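Local atomic coordinates of alanine dehydrogenase (Archaeoglobus fulgidus, PDB entry 1OMO), a protein that catalyses the NAD-dependent oxidative deamination of L-alanine to pyruvate, and the reverse reductive amination, working as a homodimer. Residues E26-Y31 with V237-E242; G114-Y119 with A266-V271; E229-A234 with G257-E262. All blocks are in the same frame, centred on the assembly; numbering follows the deposited sequence.

All three contacts pack against the edge region of the parallel Rossmann-type sheet, and their chemistry shifts with depth. Interaction 2 is the buried one, an apolar meeting of two helices. Interaction 1 is partly buried and sets aromatic rings against carboxylates, with D239 close to the bound NAD. It shares elements with interaction 2: strands 234-238 and 264-267 are neighbours joined by V238 and A266, V238 O also takes the amide of I268, and F28 packs on I268. Interaction 3, about 20 Å from interaction 1 between centres, reaches the surface: L231 and I259 are buried, K232 and V258 exposed, pairing a helix with a loop; it touches interaction 1 through L241 and V261.

Interaction 1 of 3, residues E26-Y31 with V237-E242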
# COMPACT_ATOMS: atom_id res chain seq x y z
N GLU A 26 15.65 -5.61 16.58
CA GLU A 26 14.58 -6.53 17.01
C GLU A 26 13.66 -6.86 15.82
O GLU A 26 13.20 -7.98 15.66
CB GLU A 26 13.81 -5.89 18.19
CG GLU A 26 12.67 -6.70 18.75
CD GLU A 26 13.07 -8.07 19.33
OE1 GLU A 26 12.19 -8.73 19.89
OE2 GLU A 26 14.26 -8.48 19.23
N ALA A 27 13.41 -5.87 14.96
CA ALA A 27 12.59 -6.09 13.78
C ALA A 27 13.22 -7.18 12.94
O ALA A 27 12.54 -8.09 12.50
CB ALA A 27 12.49 -4.81 12.94
N PHE A 28 14.53 -7.10 12.69
CA PHE A 28 15.16 -8.15 11.89
C PHE A 28 15.03 -9.50 12.60
O PHE A 28 14.71 -10.51 11.98
CB PHE A 28 16.65 -7.89 11.67
CG PHE A 28 16.94 -6.88 10.62
CD1 PHE A 28 16.26 -6.91 9.40
CD2 PHE A 28 17.88 -5.89 10.84
CE1 PHE A 28 16.50 -5.95 8.43
CE2 PHE A 28 18.13 -4.93 9.87
CZ PHE A 28 17.43 -4.96 8.67
N ARG A 29 15.31 -9.51 13.90
CA ARG A 29 15.22 -10.73 14.69
C ARG A 29 13.80 -11.33 14.55
O ARG A 29 13.65 -12.49 14.13
CB ARG A 29 15.57 -10.41 16.14
CG ARG A 29 15.63 -11.61 17.05
CD ARG A 29 15.76 -11.19 18.52
NE ARG A 29 15.14 -12.22 19.35
CZ ARG A 29 13.87 -12.21 19.76
NH1 ARG A 29 13.05 -11.21 19.43
NH2 ARG A 29 13.39 -13.25 20.45
N LEU A 30 12.77 -10.54 14.85
CA LEU A 30 11.38 -11.03 14.74
C LEU A 30 11.01 -11.55 13.34
O LEU A 30 10.42 -12.62 13.21
CB LEU A 30 10.38 -9.95 15.16
CG LEU A 30 10.45 -9.54 16.63
CD1 LEU A 30 9.64 -8.30 16.86
CD2 LEU A 30 9.95 -10.69 17.50
N TYR A 31 11.36 -10.83 12.28
CA TYR A 31 10.99 -11.30 10.95
C TYR A 31 11.65 -12.62 10.62
O TYR A 31 11.04 -13.49 10.02
CB TYR A 31 11.32 -10.27 9.86
CG TYR A 31 10.72 -10.63 8.51
CD1 TYR A 31 9.45 -11.18 8.44
CD2 TYR A 31 11.38 -10.37 7.32
CE1 TYR A 31 8.84 -11.47 7.22
CE2 TYR A 31 10.77 -10.65 6.07
CZ TYR A 31 9.50 -11.20 6.04
OH TYR A 31 8.84 -11.45 4.84
N VAL A 237 25.32 -10.74 2.68
CA VAL A 237 24.23 -10.85 3.61
C VAL A 237 23.19 -9.79 3.22
O VAL A 237 23.44 -8.58 3.32
CB VAL A 237 24.72 -10.65 5.08
CG1 VAL A 237 23.53 -10.63 6.09
CG2 VAL A 237 25.63 -11.83 5.44
N VAL A 238 22.03 -10.25 2.76
CA VAL A 238 21.02 -9.30 2.35
C VAL A 238 20.00 -8.94 3.43
O VAL A 238 19.93 -9.51 4.52
CB VAL A 238 20.24 -9.75 1.08
CG1 VAL A 238 21.19 -10.23 -0.00
CG2 VAL A 238 19.24 -10.83 1.44
N ASP A 239 19.22 -7.95 3.06
CA ASP A 239 18.13 -7.35 3.78
C ASP A 239 16.94 -8.30 3.75
O ASP A 239 16.39 -8.74 4.75
CB ASP A 239 17.68 -6.12 3.00
CG ASP A 239 17.56 -4.99 3.85
OD1 ASP A 239 17.23 -3.91 3.38
OD2 ASP A 239 17.83 -5.21 5.06
N ASP A 240 16.53 -8.54 2.52
CA ASP A 240 15.40 -9.35 2.22
C ASP A 240 15.83 -9.95 0.93
O ASP A 240 16.21 -9.23 0.00
CB ASP A 240 14.20 -8.44 1.99
CG ASP A 240 13.01 -9.20 1.49
OD1 ASP A 240 12.21 -9.63 2.34
OD2 ASP A 240 12.89 -9.39 0.26
N LEU A 241 15.81 -11.26 0.85
CA LEU A 241 16.26 -11.88 -0.37
C LEU A 241 15.57 -11.36 -1.63
O LEU A 241 16.25 -10.94 -2.58
CB LEU A 241 16.10 -13.40 -0.27
CG LEU A 241 16.55 -14.12 -1.54
CD1 LEU A 241 17.98 -13.73 -1.90
CD2 LEU A 241 16.42 -15.64 -1.32
N GLU A 242 14.24 -11.35 -1.66
CA GLU A 242 13.55 -10.91 -2.87
C GLU A 242 13.74 -9.44 -3.24
O GLU A 242 13.84 -9.11 -4.43
CB GLU A 242 12.07 -11.27 -2.80
CG GLU A 242 11.56 -11.83 -4.15
CD GLU A 242 12.25 -13.12 -4.63
OE1 GLU A 242 12.17 -13.41 -5.84
OE2 GLU A 242 12.87 -13.85 -3.82
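The rings of F28 and Y31, one helical turn apart, meet the carboxylates of D239 and D240 in two different attitudes. D239 approaches the far end of the F28 ring obliquely: OD2 lies 3.6 Å from F28 CZ, and the planes of ring and carboxylate stand 52° apart. Y31 is turned otherwise. Its CG is anti to the backbone N (chi1 -170°), which swings the ring toward D240, and there CE2 comes 4.1 Å from D240 OD1 at the ring edge, with ring and carboxylate nearly coplanar (9°). No hydrogen bond crosses between the segments; the acids are held from elsewhere. D239 OD1 accepts from the amides of T291 and G292, which fixes the carboxylate beside the NAD site, its side chain about 5 Å from the cofactor by nearest atoms. D240 is the N-cap of helix 241-247, and its OD2 takes the amide of Q243. The contact sets helix 17-32 against the turn that follows strand 234-238. F28 also packs on I272 of helix 268-273, while helix 294-311 meets F28 through Q296 and Y31 through I295, and L293 lies against F28 and both aspartates.

Interaction 2 of 3, residues G114-Y119 with A266-V271; sequences GIAAKY and ATIGEV
Apolar packing joins A116 to I268 and Y119 to V271, a small example of how two helices can meet closely where one of them offers only an alanine, here at A116. The CD1 methyl of I268 lies 4.2 Å from A116 CA and 4.4 Å from A116 CB, so the alanine is met at its backbone as much as at its methyl. On the I268 side, CG1 anti to the backbone N (chi1 -173°) helps carry CD1 to A116. One turn further along both helices, V271 CG1 rests 4.3 Å from Y119 CB, touching the root of the tyrosine and lying oblique to its ring. The CA atoms of A116 and I268 are 6.8 Å apart, a close backbone approach that the small alanine permits.

Polar interactions flank this apolar seam without crossing it. T267 and E270 form a capping box at the start of helix 268-273: E270 N gives a hydrogen bond to T267 OG1 at 3.1 Å, and T267 N returns one to E270 OE1 at 2.8 Å, meeting that oxygen nearly along its C-O axis. The tyrosine hydroxyl is hydrogen-bonded to E25 of helix 17-32, so Y119 has an apolar root on V271 and a polar end on a third helix. F288 of strand 285-289 touches both A116 and I268, continuing the apolar surface toward the parallel sheet.

The chemistry implies that shape and burial join helix 102-120 to helix 268-273, since no hydrogen bond passes between the segments, while the capping box satisfies amides at the start of helix 268-273 and the E25 bond secures the outer end of Y119.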
# COMPACT_ATOMS: atom_id res chain seq x y z
N GLY A 114 24.48 0.34 10.78
CA GLY A 114 25.19 0.17 12.03
C GLY A 114 25.03 -1.22 12.64
O GLY A 114 26.01 -1.78 13.16
N ILE A 115 23.81 -1.77 12.60
CA ILE A 115 23.54 -3.11 13.14
C ILE A 115 24.23 -4.16 12.25
O ILE A 115 24.87 -5.10 12.76
CB ILE A 115 22.01 -3.37 13.23
CG1 ILE A 115 21.41 -2.52 14.34
CG2 ILE A 115 21.71 -4.82 13.54
CD1 ILE A 115 21.95 -2.83 15.70
N ALA A 116 24.16 -4.00 10.93
CA ALA A 116 24.83 -4.99 10.09
C ALA A 116 26.37 -5.01 10.32
O ALA A 116 26.98 -6.08 10.42
CB ALA A 116 24.51 -4.75 8.61
N ALA A 117 27.00 -3.85 10.44
CA ALA A 117 28.43 -3.83 10.66
C ALA A 117 28.73 -4.45 12.04
O ALA A 117 29.68 -5.20 12.18
CB ALA A 117 28.97 -2.40 10.54
N LYS A 118 27.89 -4.17 13.04
CA LYS A 118 28.10 -4.74 14.36
C LYS A 118 28.20 -6.27 14.31
O LYS A 118 29.02 -6.87 15.02
CB LYS A 118 26.96 -4.38 15.31
CG LYS A 118 27.05 -5.20 16.63
CD LYS A 118 26.16 -4.70 17.78
CE LYS A 118 24.78 -5.34 17.74
NZ LYS A 118 23.93 -4.94 18.91
N TYR A 119 27.38 -6.90 13.47
CA TYR A 119 27.36 -8.35 13.35
C TYR A 119 28.31 -8.92 12.33
O TYR A 119 28.72 -10.07 12.43
CB TYR A 119 25.95 -8.82 12.99
CG TYR A 119 24.99 -8.84 14.16
CD1 TYR A 119 24.91 -9.96 14.99
CD2 TYR A 119 24.21 -7.74 14.47
CE1 TYR A 119 24.06 -9.98 16.10
CE2 TYR A 119 23.37 -7.74 15.58
CZ TYR A 119 23.30 -8.87 16.39
OH TYR A 119 22.48 -8.90 17.50
N ALA A 266 23.08 -15.32 3.70
CA ALA A 266 22.01 -15.26 4.68
C ALA A 266 21.34 -13.90 4.61
O ALA A 266 21.79 -13.05 3.86
CB ALA A 266 22.64 -15.45 6.07
N THR A 267 20.28 -13.71 5.38
CA THR A 267 19.62 -12.41 5.48
C THR A 267 20.20 -11.91 6.81
O THR A 267 20.70 -12.70 7.61
CB THR A 267 18.09 -12.49 5.64
OG1 THR A 267 17.78 -13.17 6.87
CG2 THR A 267 17.45 -13.25 4.48
N ILE A 268 20.16 -10.62 7.07
CA ILE A 268 20.72 -10.10 8.31
C ILE A 268 19.94 -10.61 9.54
O ILE A 268 20.52 -10.77 10.62
CB ILE A 268 20.77 -8.55 8.27
CG1 ILE A 268 21.51 -8.01 9.48
CG2 ILE A 268 19.35 -7.99 8.17
CD1 ILE A 268 22.83 -8.66 9.70
N GLY A 269 18.63 -10.87 9.37
CA GLY A 269 17.79 -11.37 10.44
C GLY A 269 18.22 -12.77 10.83
O GLY A 269 18.26 -13.14 12.00
N GLU A 270 18.55 -13.58 9.84
CA GLU A 270 18.98 -14.92 10.15
C GLU A 270 20.25 -14.87 10.97
O GLU A 270 20.41 -15.67 11.90
CB GLU A 270 19.24 -15.71 8.88
CG GLU A 270 17.99 -16.16 8.17
CD GLU A 270 18.33 -16.75 6.82
OE1 GLU A 270 19.06 -16.08 6.08
OE2 GLU A 270 17.89 -17.86 6.50
N VAL A 271 21.15 -13.95 10.65
CA VAL A 271 22.39 -13.85 11.41
C VAL A 271 22.11 -13.38 12.83
O VAL A 271 22.62 -13.92 13.80
CB VAL A 271 23.42 -12.89 10.75
CG1 VAL A 271 24.61 -12.70 11.66
CG2 VAL A 271 23.90 -13.47 9.41

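Interaction 3 of 3, residues E229-A234 with G257-E262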
# COMPACT_ATOMS: atom_id res chain seq x y z
N GLU A 229 33.00 -8.48 -9.45
CA GLU A 229 34.03 -9.41 -8.96
C GLU A 229 34.13 -9.38 -7.42
O GLU A 229 34.65 -10.31 -6.82
CB GLU A 229 35.41 -9.09 -9.56
CG GLU A 229 35.59 -9.41 -11.06
CD GLU A 229 35.55 -10.92 -11.38
OE1 GLU A 229 36.11 -11.71 -10.60
OE2 GLU A 229 34.98 -11.32 -12.42
N ILE A 230 33.67 -8.29 -6.81
CA ILE A 230 33.68 -8.19 -5.35
C ILE A 230 32.61 -9.15 -4.84
O ILE A 230 32.83 -9.86 -3.87
CB ILE A 230 33.32 -6.75 -4.85
CG1 ILE A 230 34.34 -5.74 -5.38
CG2 ILE A 230 33.28 -6.69 -3.34
CD1 ILE A 230 33.97 -4.27 -5.10
N LEU A 231 31.47 -9.18 -5.51
CA LEU A 231 30.36 -10.05 -5.11
C LEU A 231 30.75 -11.52 -5.12
O LEU A 231 30.46 -12.25 -4.16
CB LEU A 231 29.13 -9.82 -6.01
CG LEU A 231 28.46 -8.44 -5.97
CD1 LEU A 231 27.18 -8.43 -6.86
CD2 LEU A 231 28.11 -8.10 -4.52
N LYS A 232 31.42 -11.94 -6.19
CA LYS A 232 31.86 -13.34 -6.34
C LYS A 232 32.74 -13.85 -5.19
O LYS A 232 32.71 -15.02 -4.82
CB LYS A 232 32.67 -13.49 -7.63
CG LYS A 232 31.92 -13.22 -8.88
CD LYS A 232 32.85 -13.38 -10.04
CE LYS A 232 32.16 -13.10 -11.34
NZ LYS A 232 33.07 -13.32 -12.50
N LYS A 233 33.53 -12.93 -4.67
CA LYS A 233 34.53 -13.20 -3.64
C LYS A 233 34.08 -12.91 -2.20
O LYS A 233 34.89 -12.99 -1.27
CB LYS A 233 35.77 -12.35 -4.01
CG LYS A 233 36.67 -11.83 -2.90
CD LYS A 233 37.81 -10.90 -3.44
CE LYS A 233 37.30 -9.55 -3.90
NZ LYS A 233 38.37 -8.45 -3.86
N ALA A 234 32.79 -12.62 -2.01
CA ALA A 234 32.35 -12.23 -0.68
C ALA A 234 31.19 -13.02 -0.09
O ALA A 234 30.47 -13.72 -0.78
CB ALA A 234 31.98 -10.70 -0.69
N GLY A 257 23.00 -13.05 -14.54
CA GLY A 257 23.44 -14.40 -14.24
C GLY A 257 24.83 -14.64 -13.70
O GLY A 257 25.28 -15.78 -13.67
N VAL A 258 25.50 -13.59 -13.25
CA VAL A 258 26.84 -13.74 -12.72
C VAL A 258 26.82 -14.55 -11.43
O VAL A 258 27.53 -15.55 -11.30
CB VAL A 258 27.49 -12.39 -12.52
CG1 VAL A 258 28.89 -12.55 -11.94
CG2 VAL A 258 27.57 -11.68 -13.88
N ILE A 259 26.00 -14.14 -10.47
CA ILE A 259 25.90 -14.91 -9.24
C ILE A 259 24.49 -15.45 -9.10
O ILE A 259 23.53 -14.93 -9.68
CB ILE A 259 26.24 -14.08 -7.99
CG1 ILE A 259 25.40 -12.82 -7.97
CG2 ILE A 259 27.72 -13.80 -7.95
CD1 ILE A 259 25.41 -12.15 -6.65
N GLY A 260 24.35 -16.52 -8.32
CA GLY A 260 23.04 -17.10 -8.12
C GLY A 260 22.59 -16.91 -6.69
O GLY A 260 23.15 -16.10 -5.95
N VAL A 261 21.58 -17.67 -6.28
CA VAL A 261 21.07 -17.57 -4.93
C VAL A 261 21.94 -18.32 -3.94
O VAL A 261 21.88 -18.08 -2.74
CB VAL A 261 19.64 -18.08 -4.79
CG1 VAL A 261 19.12 -17.72 -3.40
CG2 VAL A 261 18.74 -17.48 -5.87
N GLU A 262 22.72 -19.27 -4.43
CA GLU A 262 23.58 -19.96 -3.51
C GLU A 262 24.67 -18.98 -3.12
O GLU A 262 25.31 -19.11 -2.07
CB GLU A 262 24.15 -21.22 -4.15
CG GLU A 262 23.38 -22.45 -3.68
CD GLU A 262 24.01 -23.74 -4.15
OE1 GLU A 262 23.96 -23.97 -5.37
OE2 GLU A 262 24.55 -24.51 -3.32
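L231 and I259 form the inner part of this contact, meeting end to end through their CD1 methyls at 4.1 Å, with the two side chains crossing at about a right angle. Both residues are buried. With CG1 set between its backbone N and carbonyl carbon (chi1 53°), I259 sends CD1 to L231 while its other branch, CG2, faces K232, 4.3 Å from CG. One residue thus serves two neighbours, a methyl end for the leucine and a methyl branch for the base of the lysine. The CA atoms of K232 and I259 are 6.8 Å apart, the nearest approach of the two backbones.

The outer part is of another kind, for K232 and V258 are both exposed. The lysine chain, extended beyond CG, runs across V258 at about a right angle, bringing CE within 3.4 Å of V258 CG1. Here the aliphatic portion of a charged residue does the packing, and its ammonium group continues past the valine to E229, one turn back on the same segment. The salt bridge from K232 NZ to E229 OE2 measures 2.8 Å; the nitrogen sits above the carboxylate plane, 41° out of it. This tie within one weakly bonded helical turn probably steadies the lysine chain where it passes V258.

G257, with positive phi, ends helix 251-255 in a Schellman motif, sending the chain into the loop that carries V258 and I259. That loop leads to strand 264-267, while helix 228-232 leads into neighbouring strand 234-238. A253 of helix 251-255 touches both L231 and I259, and I287 of strand 285-289 backs L231 from the sheet.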